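Local coordinates for protein 6-phosphogluconolactonase (PDB 3NWP) that probably hydrolyses 6-phosphogluconolactone to 6-phosphogluconate, the second step of the oxidative pentose phosphate pathway, at residues N155-N167 with H173-N185. Residues are numbered along the deposited sequence; the frame is centred on the assembly and turned at random. Where two conformers were deposited one is given.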
loop_
_atom_site.group_PDB
_atom_site.type_symbol
_atom_site.label_atom_id
_atom_site.label_comp_id
_atom_site.label_asym_id
_atom_site.label_seq_id
_atom_site.Cartn_x
_atom_site.Cartn_y
_atom_site.Cartn_z
ATOM N N ASN A 155 -1.343 -13.979 11.714
ATOM C CA ASN A 155 -0.220 -14.316 10.895
ATOM C C ASN A 155 0.291 -13.074 10.115
ATOM O O ASN A 155 1.487 -12.805 10.103
ATOM C CB ASN A 155 -0.488 -15.490 9.962
ATOM C CG ASN A 155 0.789 -16.023 9.353
ATOM O OD1 ASN A 155 1.808 -16.107 10.051
ATOM N ND2 ASN A 155 0.745 -16.375 8.090
ATOM N N ALA A 156 -0.597 -12.398 9.445
ATOM C CA ALA A 156 -0.166 -11.200 8.708
ATOM C C ALA A 156 0.526 -10.204 9.623
ATOM O O ALA A 156 1.484 -9.549 9.214
ATOM C CB ALA A 156 -1.339 -10.573 7.993
ATOM N N LEU A 157 0.015 -10.056 10.842
ATOM C CA LEU A 157 0.531 -9.057 11.807
ATOM C C LEU A 157 1.827 -9.451 12.481
ATOM O O LEU A 157 2.501 -8.610 13.066
ATOM C CB LEU A 157 -0.545 -8.730 12.862
ATOM C CG LEU A 157 -1.825 -8.112 12.312
ATOM C CD1 LEU A 157 -2.788 -7.940 13.462
ATOM C CD2 LEU A 157 -1.517 -6.760 11.561
ATOM N N THR A 158 2.161 -10.757 12.459
ATOM C CA THR A 158 3.302 -11.249 13.231
ATOM C C THR A 158 4.384 -12.069 12.485
ATOM O O THR A 158 5.512 -12.237 13.021
ATOM C CB THR A 158 2.812 -12.036 14.473
ATOM O OG1 THR A 158 2.080 -13.184 14.034
ATOM C CG2 THR A 158 1.938 -11.154 15.380
ATOM N N THR A 159 4.105 -12.470 11.261
ATOM C CA THR A 159 5.060 -13.197 10.449
ATOM C C THR A 159 6.275 -12.364 10.116
ATOM O O THR A 159 6.196 -11.118 10.047
ATOM C CB THR A 159 4.434 -13.733 9.188
ATOM O OG1 THR A 159 5.342 -14.658 8.563
ATOM C CG2 THR A 159 4.112 -12.606 8.154
ATOM N N GLN A 160 7.408 -13.034 9.939
ATOM C CA GLN A 160 8.570 -12.393 9.311
ATOM C C GLN A 160 8.641 -12.601 7.840
ATOM O O GLN A 160 9.495 -11.975 7.182
ATOM C CB GLN A 160 9.859 -12.900 10.000
ATOM C CG GLN A 160 9.991 -12.492 11.462
ATOM C CD GLN A 160 10.180 -10.985 11.592
ATOM O OE1 GLN A 160 9.402 -10.312 12.243
ATOM N NE2 GLN A 160 11.108 -10.460 10.842
ATOM N N ALA A 161 7.754 -13.422 7.245
ATOM C CA ALA A 161 7.731 -13.551 5.803
ATOM C C ALA A 161 7.272 -12.238 5.171
ATOM O O ALA A 161 6.512 -11.498 5.780
ATOM C CB ALA A 161 6.791 -14.670 5.352
ATOM N N LEU A 162 7.711 -11.971 3.972
ATOM C CA LEU A 162 7.330 -10.725 3.317
ATOM C C LEU A 162 5.864 -10.663 2.906
ATOM O O LEU A 162 5.293 -9.576 2.838
ATOM C CB LEU A 162 8.225 -10.449 2.091
ATOM C CG LEU A 162 9.683 -10.089 2.438
ATOM C CD1 LEU A 162 10.385 -9.993 1.049
ATOM C CD2 LEU A 162 9.827 -8.749 3.204
ATOM N N CYS A 163 5.273 -11.818 2.569
ATOM C CA CYS A 163 3.860 -11.841 2.194
ATOM C C CYS A 163 3.228 -13.160 2.587
ATOM O O CYS A 163 3.907 -14.192 2.703
ATOM C CB CYS A 163 3.653 -11.490 0.765
ATOM S SG CYS A 163 4.580 -12.469 -0.380
ATOM N N VAL A 164 1.929 -13.085 2.831
ATOM C CA VAL A 164 1.154 -14.229 3.274
ATOM C C VAL A 164 -0.206 -14.182 2.651
ATOM O O VAL A 164 -0.659 -13.126 2.190
ATOM C CB VAL A 164 1.008 -14.326 4.772
ATOM C CG1 VAL A 164 2.385 -14.483 5.460
ATOM C CG2 VAL A 164 0.199 -13.182 5.354
ATOM N N ALA A 165 -0.881 -15.336 2.643
ATOM C CA ALA A 165 -2.242 -15.383 2.151
ATOM C C ALA A 165 -3.202 -14.983 3.217
ATOM O O ALA A 165 -3.029 -15.268 4.397
ATOM C CB ALA A 165 -2.609 -16.844 1.638
ATOM N N THR A 166 -4.300 -14.353 2.817
ATOM C CA THR A 166 -5.411 -14.112 3.720
ATOM C C THR A 166 -6.748 -14.325 2.999
ATOM O O THR A 166 -6.827 -14.203 1.765
ATOM C CB THR A 166 -5.427 -12.674 4.372
ATOM O OG1 THR A 166 -5.792 -11.714 3.374
ATOM C CG2 THR A 166 -4.059 -12.341 5.005
ATOM N N ASN A 167 -7.780 -14.651 3.761
ATOM C CA ASN A 167 -9.096 -14.991 3.192
ATOM C C ASN A 167 -10.186 -14.252 3.945
ATOM O O ASN A 167 -10.802 -14.749 4.900
ATOM C CB ASN A 167 -9.265 -16.513 3.335
ATOM C CG ASN A 167 -8.348 -17.263 2.402
ATOM O OD1 ASN A 167 -8.559 -17.269 1.196
ATOM N ND2 ASN A 167 -7.254 -17.820 2.956
ATOM N N HIS A 173 -12.663 -12.701 -2.833
ATOM C CA HIS A 173 -11.382 -13.179 -3.416
ATOM C C HIS A 173 -10.367 -13.565 -2.336
ATOM O O HIS A 173 -10.202 -12.870 -1.311
ATOM C CB HIS A 173 -10.732 -12.189 -4.416
ATOM C CG HIS A 173 -11.690 -11.618 -5.413
ATOM N ND1 HIS A 173 -12.337 -12.395 -6.351
ATOM C CD2 HIS A 173 -12.146 -10.358 -5.586
ATOM C CE1 HIS A 173 -13.140 -11.629 -7.077
ATOM N NE2 HIS A 173 -13.052 -10.391 -6.628
ATOM N N GLY A 174 -9.714 -14.670 -2.576
ATOM C CA GLY A 174 -8.493 -14.972 -1.834
ATOM C C GLY A 174 -7.523 -13.813 -2.044
ATOM O O GLY A 174 -7.497 -13.232 -3.110
ATOM N N ARG A 175 -6.648 -13.581 -1.060
ATOM C CA ARG A 175 -5.725 -12.461 -1.097
ATOM C C ARG A 175 -4.313 -12.911 -0.783
ATOM O O ARG A 175 -4.082 -13.855 -0.008
ATOM C CB ARG A 175 -6.098 -11.377 -0.058
ATOM C CG ARG A 175 -7.573 -10.952 -0.040
ATOM C CD ARG A 175 -7.948 -10.369 -1.346
ATOM N NE ARG A 175 -9.316 -9.857 -1.379
ATOM C CZ ARG A 175 -9.654 -8.569 -1.167
ATOM N NH1 ARG A 175 -8.718 -7.671 -0.842
ATOM N NH2 ARG A 175 -10.927 -8.189 -1.280
ATOM N N ILE A 176 -3.375 -12.192 -1.373
ATOM C CA ILE A 176 -2.011 -12.182 -0.883
ATOM C C ILE A 176 -1.805 -10.774 -0.342
ATOM O O ILE A 176 -2.348 -9.800 -0.868
ATOM C CB ILE A 176 -1.056 -12.557 -2.005
ATOM C CG1 ILE A 176 0.369 -12.651 -1.528
ATOM C CG2 ILE A 176 -1.168 -11.613 -3.184
ATOM C CD1 ILE A 176 1.137 -13.702 -2.332
ATOM N N THR A 177 -1.048 -10.687 0.724
ATOM C CA THR A 177 -0.743 -9.386 1.314
ATOM C C THR A 177 0.701 -9.319 1.720
ATOM O O THR A 177 1.260 -10.275 2.279
ATOM C CB THR A 177 -1.667 -9.130 2.519
ATOM O OG1 THR A 177 -1.560 -7.738 2.934
ATOM C CG2 THR A 177 -1.363 -10.016 3.731
ATOM N N LEU A 178 1.276 -8.135 1.626
ATOM C CA LEU A 178 2.511 -7.899 2.354
ATOM C C LEU A 178 2.193 -7.963 3.838
ATOM O O LEU A 178 1.136 -7.599 4.299
ATOM C CB LEU A 178 3.175 -6.557 1.956
ATOM C CG LEU A 178 3.611 -6.370 0.518
ATOM C CD1 LEU A 178 4.527 -5.091 0.360
ATOM C CD2 LEU A 178 4.265 -7.593 -0.104
ATOM N N SER A 179 3.164 -8.415 4.617
ATOM C CA SER A 179 3.045 -8.535 6.047
ATOM C C SER A 179 3.242 -7.204 6.755
ATOM O O SER A 179 3.779 -6.277 6.186
ATOM C CB SER A 179 4.087 -9.504 6.597
ATOM O OG SER A 179 5.400 -9.073 6.278
ATOM N N LYS A 180 2.790 -7.128 7.998
ATOM C CA LYS A 180 3.105 -5.958 8.814
ATOM C C LYS A 180 4.601 -5.733 8.906
ATOM O O LYS A 180 5.100 -4.587 8.755
ATOM C CB LYS A 180 2.474 -6.072 10.192
ATOM C CG LYS A 180 2.634 -4.837 11.068
ATOM C CD LYS A 180 2.460 -5.185 12.551
ATOM C CE LYS A 180 3.715 -5.782 13.150
ATOM N NZ LYS A 180 3.451 -6.250 14.552
ATOM N N SER A 181 5.363 -6.779 9.177
ATOM C CA SER A 181 6.798 -6.602 9.308
ATOM C C SER A 181 7.395 -5.998 8.028
ATOM O O SER A 181 8.269 -5.107 8.091
ATOM C CB SER A 181 7.492 -7.909 9.704
ATOM O OG SER A 181 7.258 -8.891 8.767
ATOM N N ALA A 182 6.914 -6.437 6.866
ATOM C CA ALA A 182 7.386 -5.871 5.578
ATOM C C ALA A 182 6.970 -4.408 5.430
ATOM O O ALA A 182 7.771 -3.546 5.040
ATOM C CB ALA A 182 6.816 -6.683 4.385
ATOM N N ILE A 183 5.710 -4.116 5.696
ATOM C CA ILE A 183 5.151 -2.734 5.503
ATOM C C ILE A 183 5.827 -1.766 6.442
ATOM O O ILE A 183 6.112 -0.617 6.049
ATOM C CB ILE A 183 3.620 -2.744 5.679
ATOM C CG1 ILE A 183 2.927 -3.439 4.519
ATOM C CG2 ILE A 183 2.976 -1.332 5.931
ATOM C CD1 ILE A 183 3.009 -2.740 3.122
ATOM N N LEU A 184 6.059 -2.161 7.692
ATOM C CA LEU A 184 6.698 -1.255 8.675
ATOM C C LEU A 184 8.190 -1.127 8.503
ATOM O O LEU A 184 8.744 -0.108 8.995
ATOM C CB LEU A 184 6.336 -1.664 10.101
ATOM C CG LEU A 184 4.895 -1.478 10.487
ATOM C CD1 LEU A 184 4.735 -1.894 11.957
ATOM C CD2 LEU A 184 4.315 -0.016 10.234
ATOM N N ASN A 185 8.813 -2.013 7.723
ATOM C CA ASN A 185 10.246 -1.869 7.384
ATOM C C ASN A 185 10.338 -0.965 6.154
ATOM O O ASN A 185 10.631 -1.385 5.050
ATOM C CB ASN A 185 10.942 -3.203 7.141
ATOM C CG ASN A 185 12.466 -3.048 7.040
ATOM O OD1 ASN A 185 13.051 -2.121 7.626
ATOM N ND2 ASN A 185 13.079 -3.903 6.273
HETATM O O HOH W 1 4.226 -9.267 10.215
HETATM O O HOH W 2 8.834 -9.195 6.503
#
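S179 OG donates to A161 O at 2.7 Å, lying in the plane of that carbonyl. S179 OG also accepts from A182 N at 3.1 Å, a capping bond that makes S179 the N-cap of helix 180-184. With chi1 at 59°, OG sits between its backbone N and carbonyl carbon, within range of both partners. S179 CB presses on T159 CG2 at 3.5 Å, tighter than usual for two carbons. S179 N donates to L162 O. Replacing S179 with an alanine is likely to leave A182 N without its capping acceptor and A161 O without its hydroxyl donor.

Strands 163-166 and 175-178 form an antiparallel beta hairpin. V164 and T177 make a hydrogen-bonded pair, V164 N to T177 O and T177 N to V164 O, and T166 pairs with R175 in the same way. V164, T166 and T177 pack methyls on one face; T166 CG2 meets T177 CG2 at 3.8 Å. On this face T166 OG1 and T177 OG1 also bond to the backbone of S145. On the other side of the hairpin C163 packs on A119 and A120 of helix 112-122. Strand 175-178 also pairs with strand 66-74, which ties the hairpin to the main sheet of this Rossmann-like fold.

Further out, around Q160, S181 and K180, the contact is more open and partly bridged by water. K180 N still makes a straight bond to A156 O (168° at the hydrogen). In one of two conformers, the K180 chain bends at chi3 (81°) and NZ makes a weak bond to L157 O. S181 OG donates to T159 O at 2.8 Å. One water donates to A156 O and T159 O and accepts from S181 N. A second water links Q160 O to S181 OG, beside the exposed side chain of Q160.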